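Long-range contact in ribonucleotide monophosphatase NagD (Escherichia coli, PDB 2C4N), which removes phosphate from ribonucleoside 5'-monophosphates with the help of magnesium and is probably active on a broad range of other phosphorylated substrates: residues K85-H97 / G117-A130. Numbering follows the deposited sequence.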
loop_
_atom_site.group_PDB
_atom_site.type_symbol
_atom_site.label_atom_id
_atom_site.label_comp_id
_atom_site.label_asym_id
_atom_site.label_seq_id
_atom_site.Cartn_x
_atom_site.Cartn_y
_atom_site.Cartn_z
ATOM N N LYS A 85 4.131 23.285 -22.990
ATOM C CA LYS A 85 3.719 22.460 -24.115
ATOM C C LYS A 85 4.802 21.495 -24.564
ATOM O O LYS A 85 4.894 21.159 -25.739
ATOM C CB LYS A 85 3.288 23.349 -25.286
ATOM C CG LYS A 85 1.955 24.053 -25.066
ATOM C CD LYS A 85 0.851 23.031 -24.832
ATOM C CE LYS A 85 -0.491 23.687 -24.541
ATOM N NZ LYS A 85 -1.430 23.635 -25.698
ATOM N N LYS A 86 5.630 21.070 -23.617
ATOM C CA LYS A 86 6.698 20.117 -23.895
ATOM C C LYS A 86 6.455 18.887 -23.040
ATOM O O LYS A 86 6.281 18.996 -21.827
ATOM C CB LYS A 86 8.066 20.714 -23.564
ATOM C CG LYS A 86 8.591 21.683 -24.604
ATOM C CD LYS A 86 10.048 22.030 -24.337
ATOM C CE LYS A 86 10.656 22.817 -25.493
ATOM N NZ LYS A 86 9.974 24.124 -25.706
ATOM N N ALA A 87 6.441 17.717 -23.666
ATOM C CA ALA A 87 6.192 16.500 -22.917
ATOM C C ALA A 87 6.977 15.295 -23.397
ATOM O O ALA A 87 7.242 15.140 -24.590
ATOM C CB ALA A 87 4.699 16.172 -22.958
ATOM N N TYR A 88 7.369 14.453 -22.450
ATOM C CA TYR A 88 8.043 13.216 -22.788
ATOM C C TYR A 88 6.875 12.238 -22.719
ATOM O O TYR A 88 6.224 12.109 -21.677
ATOM C CB TYR A 88 9.113 12.845 -21.761
ATOM C CG TYR A 88 9.681 11.472 -22.016
ATOM C CD1 TYR A 88 9.397 10.408 -21.161
ATOM C CD2 TYR A 88 10.443 11.216 -23.155
ATOM C CE1 TYR A 88 9.852 9.121 -21.436
ATOM C CE2 TYR A 88 10.902 9.932 -23.442
ATOM C CZ TYR A 88 10.602 8.889 -22.579
ATOM O OH TYR A 88 11.036 7.615 -22.871
ATOM N N VAL A 89 6.596 11.565 -23.828
ATOM C CA VAL A 89 5.470 10.654 -23.873
ATOM C C VAL A 89 5.836 9.186 -23.980
ATOM O O VAL A 89 6.682 8.791 -24.782
ATOM C CB VAL A 89 4.524 11.009 -25.051
ATOM C CG1 VAL A 89 3.325 10.071 -25.072
ATOM C CG2 VAL A 89 4.065 12.458 -24.925
ATOM N N VAL A 90 5.198 8.389 -23.133
ATOM C CA VAL A 90 5.378 6.946 -23.135
ATOM C C VAL A 90 4.044 6.463 -23.685
ATOM O O VAL A 90 3.091 6.249 -22.945
ATOM C CB VAL A 90 5.585 6.388 -21.709
ATOM C CG1 VAL A 90 5.651 4.864 -21.748
ATOM C CG2 VAL A 90 6.870 6.953 -21.108
ATOM N N GLY A 91 3.970 6.330 -25.002
ATOM C CA GLY A 91 2.733 5.896 -25.621
ATOM C C GLY A 91 2.882 5.925 -27.124
ATOM O O GLY A 91 3.956 6.236 -27.632
ATOM N N GLU A 92 1.810 5.618 -27.843
ATOM C CA GLU A 92 1.889 5.600 -29.297
ATOM C C GLU A 92 0.526 5.796 -29.931
ATOM O O GLU A 92 -0.499 5.710 -29.260
ATOM C CB GLU A 92 2.480 4.264 -29.762
ATOM C CG GLU A 92 1.584 3.047 -29.465
ATOM C CD GLU A 92 2.282 1.709 -29.699
ATOM O OE1 GLU A 92 3.333 1.692 -30.373
ATOM O OE2 GLU A 92 1.777 0.667 -29.215
ATOM N N GLY A 93 0.527 6.062 -31.232
ATOM C CA GLY A 93 -0.712 6.229 -31.963
ATOM C C GLY A 93 -1.597 7.410 -31.621
ATOM O O GLY A 93 -1.156 8.560 -31.626
ATOM N N ALA A 94 -2.861 7.105 -31.341
ATOM C CA ALA A 94 -3.884 8.100 -31.024
ATOM C C ALA A 94 -3.451 9.207 -30.073
ATOM O O ALA A 94 -3.617 10.386 -30.378
ATOM C CB ALA A 94 -5.116 7.400 -30.474
ATOM N N LEU A 95 -2.911 8.829 -28.917
ATOM C CA LEU A 95 -2.470 9.811 -27.928
ATOM C C LEU A 95 -1.459 10.800 -28.505
ATOM O O LEU A 95 -1.560 12.009 -28.288
ATOM C CB LEU A 95 -1.849 9.107 -26.719
ATOM C CG LEU A 95 -1.261 10.030 -25.641
ATOM C CD1 LEU A 95 -2.371 10.888 -25.032
ATOM C CD2 LEU A 95 -0.571 9.199 -24.560
ATOM N N ILE A 96 -0.481 10.278 -29.240
ATOM C CA ILE A 96 0.551 11.121 -29.833
ATOM C C ILE A 96 -0.049 12.172 -30.763
ATOM O O ILE A 96 0.277 13.356 -30.665
ATOM C CB ILE A 96 1.577 10.276 -30.631
ATOM C CG1 ILE A 96 2.259 9.259 -29.708
ATOM C CG2 ILE A 96 2.618 11.193 -31.274
ATOM C CD1 ILE A 96 3.131 9.876 -28.630
ATOM N N HIS A 97 -0.921 11.739 -31.665
ATOM C CA HIS A 97 -1.545 12.656 -32.606
ATOM C C HIS A 97 -2.393 13.704 -31.891
ATOM O O HIS A 97 -2.387 14.878 -32.266
ATOM C CB HIS A 97 -2.407 11.886 -33.604
ATOM C CG HIS A 97 -2.845 12.712 -34.770
ATOM N ND1 HIS A 97 -1.959 13.204 -35.704
ATOM C CD2 HIS A 97 -4.067 13.170 -35.132
ATOM C CE1 HIS A 97 -2.617 13.932 -36.590
ATOM N NE2 HIS A 97 -3.896 13.927 -36.264
ATOM N N GLY A 117 0.616 6.575 -21.596
ATOM C CA GLY A 117 -0.609 6.010 -22.134
ATOM C C GLY A 117 -0.347 4.522 -22.260
ATOM O O GLY A 117 -0.113 3.846 -21.260
ATOM N N GLU A 118 -0.380 4.016 -23.486
ATOM C CA GLU A 118 -0.104 2.611 -23.747
ATOM C C GLU A 118 0.771 2.467 -24.989
ATOM O O GLU A 118 0.600 3.182 -25.979
ATOM C CB GLU A 118 -1.406 1.827 -23.940
ATOM C CG GLU A 118 -1.247 0.539 -24.746
ATOM C CD GLU A 118 -0.493 -0.568 -24.018
ATOM O OE1 GLU A 118 0.468 -0.280 -23.273
ATOM O OE2 GLU A 118 -0.858 -1.749 -24.213
ATOM N N THR A 119 1.727 1.551 -24.922
ATOM C CA THR A 119 2.598 1.298 -26.058
ATOM C C THR A 119 3.262 -0.052 -25.877
ATOM O O THR A 119 3.847 -0.329 -24.833
ATOM C CB THR A 119 3.681 2.384 -26.220
ATOM O OG1 THR A 119 4.593 1.984 -27.253
ATOM C CG2 THR A 119 4.446 2.593 -24.916
ATOM N N ARG A 120 3.152 -0.900 -26.892
ATOM C CA ARG A 120 3.751 -2.221 -26.825
ATOM C C ARG A 120 5.254 -2.142 -27.014
ATOM O O ARG A 120 5.935 -3.163 -27.018
ATOM C CB ARG A 120 3.155 -3.134 -27.892
ATOM C CG ARG A 120 1.674 -3.427 -27.741
ATOM C CD ARG A 120 1.334 -4.594 -28.640
ATOM N NE ARG A 120 -0.027 -5.088 -28.476
ATOM C CZ ARG A 120 -0.433 -6.273 -28.918
ATOM N NH1 ARG A 120 0.421 -7.073 -29.542
ATOM N NH2 ARG A 120 -1.688 -6.659 -28.744
ATOM N N SER A 121 5.761 -0.924 -27.192
ATOM C CA SER A 121 7.191 -0.699 -27.368
ATOM C C SER A 121 7.823 -0.285 -26.047
ATOM O O SER A 121 9.021 -0.014 -25.983
ATOM C CB SER A 121 7.444 0.387 -28.416
ATOM O OG SER A 121 7.145 -0.089 -29.718
ATOM N N TYR A 122 7.007 -0.229 -24.999
ATOM C CA TYR A 122 7.481 0.149 -23.667
ATOM C C TYR A 122 8.724 -0.667 -23.321
ATOM O O TYR A 122 8.736 -1.889 -23.489
ATOM C CB TYR A 122 6.400 -0.132 -22.623
ATOM C CG TYR A 122 6.749 0.291 -21.208
ATOM C CD1 TYR A 122 6.828 1.636 -20.859
ATOM C CD2 TYR A 122 6.951 -0.657 -20.205
ATOM C CE1 TYR A 122 7.094 2.032 -19.539
ATOM C CE2 TYR A 122 7.215 -0.274 -18.886
ATOM C CZ TYR A 122 7.283 1.070 -18.563
ATOM O OH TYR A 122 7.538 1.450 -17.264
ATOM N N ASN A 123 9.764 0.004 -22.834
ATOM C CA ASN A 123 10.989 -0.695 -22.468
ATOM C C ASN A 123 11.748 -0.024 -21.333
ATOM O O ASN A 123 11.338 1.015 -20.813
ATOM C CB ASN A 123 11.911 -0.846 -23.692
ATOM C CG ASN A 123 12.335 0.487 -24.278
ATOM O OD1 ASN A 123 12.349 1.507 -23.594
ATOM N ND2 ASN A 123 12.699 0.477 -25.557
ATOM N N TRP A 124 12.861 -0.645 -20.964
ATOM C CA TRP A 124 13.744 -0.181 -19.902
ATOM C C TRP A 124 14.125 1.292 -20.070
ATOM O O TRP A 124 14.126 2.058 -19.108
ATOM C CB TRP A 124 15.005 -1.051 -19.905
ATOM C CG TRP A 124 15.866 -0.937 -18.686
ATOM C CD1 TRP A 124 15.828 -1.732 -17.577
ATOM C CD2 TRP A 124 16.930 -0.000 -18.472
ATOM N NE1 TRP A 124 16.804 -1.353 -16.688
ATOM C CE2 TRP A 124 17.492 -0.287 -17.210
ATOM C CE3 TRP A 124 17.457 1.058 -19.221
ATOM C CZ2 TRP A 124 18.568 0.441 -16.684
ATOM C CZ3 TRP A 124 18.526 1.785 -18.698
ATOM C CH2 TRP A 124 19.066 1.474 -17.440
ATOM N N ASP A 125 14.455 1.681 -21.296
ATOM C CA ASP A 125 14.839 3.064 -21.565
ATOM C C ASP A 125 13.724 4.066 -21.273
ATOM O O ASP A 125 13.967 5.115 -20.682
ATOM C CB ASP A 125 15.311 3.213 -23.015
ATOM C CG ASP A 125 16.610 2.476 -23.279
ATOM O OD1 ASP A 125 17.604 2.751 -22.573
ATOM O OD2 ASP A 125 16.639 1.628 -24.197
ATOM N N MET A 126 12.506 3.747 -21.689
ATOM C CA MET A 126 11.366 4.627 -21.448
ATOM C C MET A 126 11.082 4.741 -19.957
ATOM O O MET A 126 10.829 5.827 -19.447
ATOM C CB MET A 126 10.122 4.097 -22.161
ATOM C CG MET A 126 10.163 4.218 -23.673
ATOM S SD MET A 126 8.587 3.729 -24.389
ATOM C CE MET A 126 9.108 3.112 -25.989
ATOM N N MET A 127 11.121 3.612 -19.259
ATOM C CA MET A 127 10.870 3.617 -17.820
ATOM C C MET A 127 11.918 4.488 -17.139
ATOM O O MET A 127 11.608 5.277 -16.250
ATOM C CB MET A 127 10.945 2.194 -17.256
ATOM C CG MET A 127 10.503 2.089 -15.806
ATOM S SD MET A 127 10.896 0.520 -15.007
ATOM C CE MET A 127 9.973 -0.634 -15.999
ATOM N N HIS A 128 13.164 4.333 -17.575
ATOM C CA HIS A 128 14.286 5.088 -17.032
ATOM C C HIS A 128 14.094 6.591 -17.215
ATOM O O HIS A 128 14.141 7.354 -16.253
ATOM C CB HIS A 128 15.586 4.645 -17.716
ATOM C CG HIS A 128 16.779 5.474 -17.353
ATOM N ND1 HIS A 128 17.780 5.767 -18.254
ATOM C CD2 HIS A 128 17.136 6.065 -16.189
ATOM C CE1 HIS A 128 18.701 6.506 -17.661
ATOM N NE2 HIS A 128 18.333 6.701 -16.408
ATOM N N LYS A 129 13.882 7.017 -18.456
ATOM C CA LYS A 129 13.698 8.436 -18.739
ATOM C C LYS A 129 12.490 9.023 -18.029
ATOM O O LYS A 129 12.573 10.103 -17.448
ATOM C CB LYS A 129 13.566 8.676 -20.242
ATOM C CG LYS A 129 14.819 8.377 -21.047
ATOM C CD LYS A 129 14.652 8.902 -22.466
ATOM C CE LYS A 129 15.741 8.409 -23.398
ATOM N NZ LYS A 129 15.511 8.907 -24.788
ATOM N N ALA A 130 11.367 8.318 -18.082
ATOM C CA ALA A 130 10.153 8.795 -17.427
ATOM C C ALA A 130 10.397 8.960 -15.931
ATOM O O ALA A 130 10.026 9.971 -15.341
ATOM C CB ALA A 130 9.000 7.812 -17.671
HETATM O O HOH W 1 6.220 3.833 -28.153
HETATM O O HOH W 2 -1.022 5.730 -25.961
HETATM O O HOH W 3 -1.762 2.872 -27.786
#
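Y88 reaches from strand 86-90 to the first turns of helix 124-135. With CG anti to the backbone N (chi1 172°), the ring is carried to the helix and lies along it, CE1 at A130 and OH at M126. OH comes 3.3 Å from M126 CA and also touches the CB and CG of that methionine. The K129 side chain crosses that of Y88 at about a right angle, with K129 CB 3.8 Å from Y88 CZ. K129 NZ goes on to a salt bridge with D108. Replacing Y88 by an alanine is likely to open a gap between strand and helix, leaving K129, A130 and M126 without the ring and hydroxyl they pack on. V90 carries the apolar packing further. Its CG1 meets the edge of the Y122 ring, 3.5 Å from CD1, and touches M126 SD. Its CG2 rests on A130 CB. V90 O accepts a nearly straight bond from G117 N (2.8 Å). Here the first strand of a four-stranded parallel sheet, in the cap domain (C2 type in this HAD family), apart from the magnesium-bearing core, meets the loop after its neighbour, strand 105-116. That loop leads into the helix that packs on the same sheet. At G91 the two backbones come close, and T119 CB sits 3.7 Å from G91 CA. Water 1 joins T119 OG1 to G91 O, the latter bond weak. E92 N makes a weak bond to E118 O. The extended E92 side chain crosses T119, and OE2 accepts from R120 N at 3.1 Å, the donor lying above the carboxylate plane. This ties E92 to the type I turn T119-Y122, where T119 OG1 also accepts from S121 N in an ST turn. Beyond E92, L95 CD2 packs 4.0 Å from G117 CA.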